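Local coordinates for nitrate transport protein (PDB 3KSX) that probably captures alkanesulfonates in the periplasm for uptake by an ABC transporter, and is bound here to the sulfonate buffer MOPS, at residues D87-F92 / K138-N144; K111-L116 / W188-T193. One frame throughout, in Å; residues are numbered along the deposited sequence.

Contact 1. Residues D87-F92 / K138-N144; sequences DIPPLF and KGSSAHN
The ring of Phe92 lies flat against Gly139, whose CA sits over the ring centre, 3.5 Å from the centroid. The same ring meets His143 obliquely, Phe92 CZ lying 3.9 Å from His143 CE1 with the planes 43° apart. Within its own segment, Gly139 N donates to His143 ND1 almost straight (169°) and in the ring plane, holding the imidazole in one rotation. Ile88 crosses Asn144 at about a right angle: CG1, beside the backbone N, rests 3.4 Å from Asn144 CB, while CG2, beside the carbonyl carbon, turns to the O of Gly139. In this two-domain periplasmic-binding-protein fold, the contact brings the starts of helices 88-95 and 141-152 together across the interdomain cleft. Ser140 is the N-cap of the second helix, its OG accepting from Ala142 N and also bonded to the carbonyl of Gln137, and Ser141 N hydrogen-bonds the MOPS, so the ligand lies beside this helix start. In the buried polar part the carboxylate of Asp87 and the amide of Asn144 stand 72° apart without bonding directly; a water takes the N-H of Asn144 ND2 at 3.1 Å and can donate to Asp87 OD1 (2.7 Å) or, at longer range, Ser141 O.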
loop_
_atom_site.group_PDB
_atom_site.type_symbol
_atom_site.label_atom_id
_atom_site.label_comp_id
_atom_site.label_asym_id
_atom_site.label_seq_id
_atom_site.Cartn_x
_atom_site.Cartn_y
_atom_site.Cartn_z
ATOM N N ASP A 87 3.790 4.238 -0.400
ATOM C CA ASP A 87 4.578 5.447 -0.335
ATOM C C ASP A 87 4.281 6.343 -1.574
ATOM O O ASP A 87 4.283 7.590 -1.528
ATOM C CB ASP A 87 6.048 5.097 -0.258
ATOM C CG ASP A 87 6.586 4.308 -1.416
ATOM O OD1 ASP A 87 5.927 3.455 -2.063
ATOM O OD2 ASP A 87 7.831 4.464 -1.668
ATOM N N ILE A 88 3.928 5.707 -2.688
ATOM C CA ILE A 88 3.679 6.446 -3.964
ATOM C C ILE A 88 2.354 7.185 -4.128
ATOM O O ILE A 88 2.363 8.332 -4.715
ATOM C CB ILE A 88 3.953 5.537 -5.239
ATOM C CG1 ILE A 88 5.306 4.791 -5.111
ATOM C CG2 ILE A 88 3.775 6.322 -6.597
ATOM C CD1 ILE A 88 6.525 5.764 -4.838
ATOM N N PRO A 89 1.234 6.600 -3.625
ATOM C CA PRO A 89 -0.052 7.307 -3.835
ATOM C C PRO A 89 -0.066 8.789 -3.362
ATOM O O PRO A 89 -0.491 9.683 -4.142
ATOM C CB PRO A 89 -1.065 6.457 -3.113
ATOM C CG PRO A 89 -0.497 4.971 -3.333
ATOM C CD PRO A 89 1.019 5.231 -3.114
ATOM N N PRO A 90 0.453 9.076 -2.153
ATOM C CA PRO A 90 0.436 10.457 -1.734
ATOM C C PRO A 90 1.284 11.387 -2.570
ATOM O O PRO A 90 0.964 12.566 -2.655
ATOM C CB PRO A 90 0.910 10.443 -0.272
ATOM C CG PRO A 90 1.507 9.072 -0.038
ATOM C CD PRO A 90 0.905 8.150 -1.093
ATOM N N LEU A 91 2.367 10.877 -3.174
ATOM C CA LEU A 91 3.216 11.675 -4.044
ATOM C C LEU A 91 2.393 12.066 -5.274
ATOM O O LEU A 91 2.384 13.212 -5.740
ATOM C CB LEU A 91 4.462 10.853 -4.424
ATOM C CG LEU A 91 5.466 10.648 -3.280
ATOM C CD1 LEU A 91 6.637 9.707 -3.720
ATOM C CD2 LEU A 91 5.930 11.978 -2.735
ATOM N N PHE A 92 1.671 11.090 -5.806
ATOM C CA PHE A 92 0.834 11.433 -6.968
ATOM C C PHE A 92 -0.260 12.375 -6.565
ATOM O O PHE A 92 -0.565 13.234 -7.310
ATOM C CB PHE A 92 0.235 10.166 -7.632
ATOM C CG PHE A 92 1.136 9.544 -8.657
ATOM C CD1 PHE A 92 2.373 9.004 -8.284
ATOM C CD2 PHE A 92 0.758 9.451 -10.001
ATOM C CE1 PHE A 92 3.236 8.444 -9.253
ATOM C CE2 PHE A 92 1.641 8.845 -10.977
ATOM C CZ PHE A 92 2.863 8.367 -10.590
ATOM N N LYS A 138 -1.225 2.349 -11.488
ATOM C CA LYS A 138 -0.463 3.600 -11.659
ATOM C C LYS A 138 -0.399 4.353 -10.322
ATOM O O LYS A 138 -1.433 4.529 -9.664
ATOM C CB LYS A 138 -1.183 4.482 -12.694
ATOM C CG LYS A 138 -0.358 5.726 -12.977
ATOM C CD LYS A 138 -1.159 6.718 -13.797
ATOM C CE LYS A 138 -0.219 7.338 -14.797
ATOM N NZ LYS A 138 -0.916 8.310 -15.714
ATOM N N GLY A 139 0.790 4.840 -9.954
ATOM C CA GLY A 139 0.904 5.681 -8.772
ATOM C C GLY A 139 0.817 4.819 -7.496
ATOM O O GLY A 139 0.687 5.360 -6.414
ATOM N N SER A 140 0.907 3.492 -7.623
ATOM C CA SER A 140 0.927 2.575 -6.412
ATOM C C SER A 140 2.351 2.197 -6.009
ATOM O O SER A 140 3.324 2.471 -6.706
ATOM C CB SER A 140 0.147 1.266 -6.686
ATOM O OG SER A 140 0.923 0.392 -7.530
ATOM N N SER A 141 2.536 1.639 -4.805
ATOM C CA SER A 141 3.858 1.075 -4.486
ATOM C C SER A 141 4.501 0.153 -5.538
ATOM O O SER A 141 5.721 0.127 -5.652
ATOM C CB SER A 141 3.810 0.286 -3.145
ATOM O OG SER A 141 2.939 -0.882 -3.259
ATOM N N ALA A 142 3.694 -0.527 -6.360
ATOM C CA ALA A 142 4.186 -1.441 -7.443
ATOM C C ALA A 142 4.777 -0.659 -8.584
ATOM O O ALA A 142 5.710 -1.096 -9.204
ATOM C CB ALA A 142 3.016 -2.355 -7.934
ATOM N N HIS A 143 4.302 0.576 -8.788
ATOM C CA HIS A 143 4.896 1.476 -9.806
ATOM C C HIS A 143 6.336 1.797 -9.410
ATOM O O HIS A 143 7.222 1.658 -10.228
ATOM C CB HIS A 143 4.081 2.763 -9.852
ATOM C CG HIS A 143 4.208 3.546 -11.107
ATOM N ND1 HIS A 143 3.303 4.528 -11.439
ATOM C CD2 HIS A 143 5.152 3.554 -12.077
ATOM C CE1 HIS A 143 3.678 5.110 -12.580
ATOM N NE2 HIS A 143 4.804 4.544 -12.975
ATOM N N ASN A 144 6.558 2.154 -8.144
ATOM C CA ASN A 144 7.943 2.372 -7.654
ATOM C C ASN A 144 8.811 1.063 -7.629
ATOM O O ASN A 144 10.018 1.063 -8.013
ATOM C CB ASN A 144 7.949 3.041 -6.258
ATOM C CG ASN A 144 9.359 3.222 -5.728
ATOM O OD1 ASN A 144 10.153 3.954 -6.335
ATOM N ND2 ASN A 144 9.679 2.578 -4.597
HETATM O O HOH W 1 7.272 1.373 -3.035
#

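Contact 2. Residues K111-L116 / W188-T193; sequences KAETIL and WYSALT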
loop_
_atom_site.group_PDB
_atom_site.type_symbol
_atom_site.label_atom_id
_atom_site.label_comp_id
_atom_site.label_asym_id
_atom_site.label_seq_id
_atom_site.Cartn_x
_atom_site.Cartn_y
_atom_site.Cartn_z
ATOM N N LYS A 111 9.215 -8.285 0.879
ATOM C CA LYS A 111 8.930 -9.596 0.315
ATOM C C LYS A 111 7.528 -9.676 -0.261
ATOM O O LYS A 111 7.244 -10.520 -1.145
ATOM C CB LYS A 111 9.090 -10.648 1.431
ATOM C CG LYS A 111 10.547 -10.879 1.834
ATOM C CD LYS A 111 10.556 -11.615 3.204
ATOM C CE LYS A 111 11.928 -12.215 3.472
ATOM N NZ LYS A 111 11.857 -13.671 3.231
ATOM N N ALA A 112 6.646 -8.809 0.227
ATOM C CA ALA A 112 5.273 -8.798 -0.159
ATOM C C ALA A 112 5.050 -7.896 -1.391
ATOM O O ALA A 112 3.906 -7.708 -1.775
ATOM C CB ALA A 112 4.404 -8.396 0.991
ATOM N N GLU A 113 6.102 -7.237 -1.930
ATOM C CA GLU A 113 5.958 -6.427 -3.161
ATOM C C GLU A 113 6.666 -7.172 -4.274
ATOM O O GLU A 113 7.867 -7.379 -4.171
ATOM C CB GLU A 113 6.618 -5.031 -3.084
ATOM C CG GLU A 113 6.088 -4.212 -1.955
ATOM C CD GLU A 113 4.910 -3.290 -2.397
ATOM O OE1 GLU A 113 4.409 -3.326 -3.573
ATOM O OE2 GLU A 113 4.556 -2.460 -1.524
ATOM N N THR A 114 5.955 -7.499 -5.352
ATOM C CA THR A 114 6.487 -8.479 -6.327
ATOM C C THR A 114 6.188 -8.127 -7.796
ATOM O O THR A 114 5.173 -7.502 -8.062
ATOM C CB THR A 114 5.924 -9.886 -6.023
ATOM O OG1 THR A 114 4.531 -9.940 -6.360
ATOM C CG2 THR A 114 6.053 -10.211 -4.527
ATOM N N ILE A 115 7.057 -8.563 -8.720
ATOM C CA ILE A 115 6.765 -8.701 -10.101
ATOM C C ILE A 115 6.542 -10.198 -10.349
ATOM O O ILE A 115 7.463 -11.023 -10.076
ATOM C CB ILE A 115 7.913 -8.117 -10.929
ATOM C CG1 ILE A 115 8.228 -6.646 -10.498
ATOM C CG2 ILE A 115 7.671 -8.193 -12.500
ATOM C CD1 ILE A 115 9.445 -6.084 -11.341
ATOM N N LEU A 116 5.344 -10.492 -10.876
ATOM C CA LEU A 116 4.877 -11.842 -11.198
ATOM C C LEU A 116 4.879 -12.011 -12.714
ATOM O O LEU A 116 4.614 -11.041 -13.457
ATOM C CB LEU A 116 3.487 -12.064 -10.596
ATOM C CG LEU A 116 3.228 -11.907 -9.107
ATOM C CD1 LEU A 116 1.855 -12.370 -8.778
ATOM C CD2 LEU A 116 4.245 -12.660 -8.337
ATOM N N TRP A 188 -2.320 -11.239 -3.550
ATOM C CA TRP A 188 -2.273 -11.738 -4.941
ATOM C C TRP A 188 -0.967 -12.504 -5.191
ATOM O O TRP A 188 -1.003 -13.593 -5.728
ATOM C CB TRP A 188 -2.450 -10.610 -5.958
ATOM C CG TRP A 188 -3.579 -9.651 -5.596
ATOM C CD1 TRP A 188 -3.504 -8.504 -4.789
ATOM C CD2 TRP A 188 -4.921 -9.736 -6.035
ATOM N NE1 TRP A 188 -4.736 -7.912 -4.697
ATOM C CE2 TRP A 188 -5.628 -8.637 -5.454
ATOM C CE3 TRP A 188 -5.605 -10.635 -6.835
ATOM C CZ2 TRP A 188 -6.990 -8.406 -5.691
ATOM C CZ3 TRP A 188 -6.996 -10.421 -7.061
ATOM C CH2 TRP A 188 -7.666 -9.313 -6.491
ATOM N N TYR A 189 0.187 -11.974 -4.781
ATOM C CA TYR A 189 1.436 -12.722 -4.827
ATOM C C TYR A 189 1.306 -14.151 -4.259
ATOM O O TYR A 189 1.586 -15.170 -4.930
ATOM C CB TYR A 189 2.504 -11.917 -4.056
ATOM C CG TYR A 189 3.723 -12.646 -3.720
ATOM C CD1 TYR A 189 4.305 -13.540 -4.634
ATOM C CD2 TYR A 189 4.378 -12.401 -2.523
ATOM C CE1 TYR A 189 5.464 -14.216 -4.316
ATOM C CE2 TYR A 189 5.539 -13.038 -2.206
ATOM C CZ TYR A 189 6.077 -13.969 -3.097
ATOM O OH TYR A 189 7.253 -14.626 -2.776
ATOM N N SER A 190 0.870 -14.230 -3.027
ATOM C CA SER A 190 0.852 -15.578 -2.388
ATOM C C SER A 190 -0.155 -16.492 -3.071
ATOM O O SER A 190 0.142 -17.680 -3.276
ATOM C CB SER A 190 0.566 -15.454 -0.894
ATOM O OG SER A 190 1.632 -14.773 -0.205
ATOM N N ALA A 191 -1.330 -15.942 -3.406
ATOM C CA ALA A 191 -2.493 -16.688 -4.000
ATOM C C ALA A 191 -2.071 -17.298 -5.341
ATOM O O ALA A 191 -2.227 -18.509 -5.546
ATOM C CB ALA A 191 -3.742 -15.726 -4.181
ATOM N N LEU A 192 -1.495 -16.474 -6.225
ATOM C CA LEU A 192 -1.156 -16.901 -7.587
ATOM C C LEU A 192 0.105 -17.806 -7.637
ATOM O O LEU A 192 0.238 -18.693 -8.480
ATOM C CB LEU A 192 -0.980 -15.660 -8.477
ATOM C CG LEU A 192 -2.244 -15.087 -9.113
ATOM C CD1 LEU A 192 -3.177 -14.462 -8.128
ATOM C CD2 LEU A 192 -1.890 -14.021 -10.163
ATOM N N THR A 193 1.060 -17.602 -6.743
ATOM C CA THR A 193 2.250 -18.426 -6.746
ATOM C C THR A 193 1.835 -19.798 -6.133
ATOM O O THR A 193 2.330 -20.877 -6.559
ATOM C CB THR A 193 3.455 -17.741 -5.994
ATOM O OG1 THR A 193 3.051 -17.363 -4.670
ATOM C CG2 THR A 193 3.892 -16.519 -6.758
HETATM O O HOH W 2 8.834 -12.444 -1.842
#
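Tyr189 lays its ring across Thr114, whose methyl CG2 points into one face in a CH-pi contact 3.5 Å from the centroid. This is a helix-on-sheet layer of an alpha/beta domain of the periplasmic-binding-protein fold: helix 188-194 covers strand 113-118 of the mixed five-stranded sheet, and the two short axes approach to 9.4 Å and cross at 39°. The tight part is built on Thr114 and Leu116, successive residues on the helix-facing side of the strand. Thr114 CG2 stands over the Tyr189 ring displaced toward its rim, on the side of CG and CD2, and the hydroxyl of Thr114 is bonded to the carbonyl of Ile184 on the adjacent strand, which helps hold the chi1 setting that puts the methyl over the ring. Tyr189 has CG anti to its backbone N (chi1 166°), a setting that swings the ring from the helix over the strand. Leu116 crosses it at about a right angle: CD2 packs 3.8 Å from Tyr189 CD1 and also meets the methyl of Thr193, whereas CD1 reaches Leu192 CD2 more loosely, at 4.3 Å. Toward Lys111 the packing gives way to polar, wetter contacts. The exposed Lys111 side chain extends away from helix 188-194; Lys111 O comes to 3.2 Å from Tyr189 CE2, obliquely. A water joins that carbonyl to the phenol, 2.6 Å from Lys111 O and 2.9 Å from Tyr189 OH. His270 stacks on the Tyr189 ring from elsewhere in the chain. Within the helix, Tyr189 O is gripped by two donors from opposite faces of its plane, Thr193 N and the hydroxyl Thr193 OG1, the latter at 2.7 Å and tilted 31° from that plane.

How the contacts relate
From the N terminus the chain first meets 87-92, at the start of helix 88-95, and after strand 100-106 leaves the sheet that also holds strands 30-36, 59-65, 82-86 and 212-217. It enters the other sheet at strand 113-118, where 111-116 lies. Reaching 138-144 closes the loop of contact 1, and 188-193 later closes that of contact 2. The segments therefore alternate, and the two loops cross. Contact 1 ties the two halves together, whereas contact 2 is internal to the second. Their centres lie about 17 Å apart, yet they touch through a probable hydrogen bond of 2.8 Å between Ser141 OG and Glu113 OE2, and MOPS lies near both.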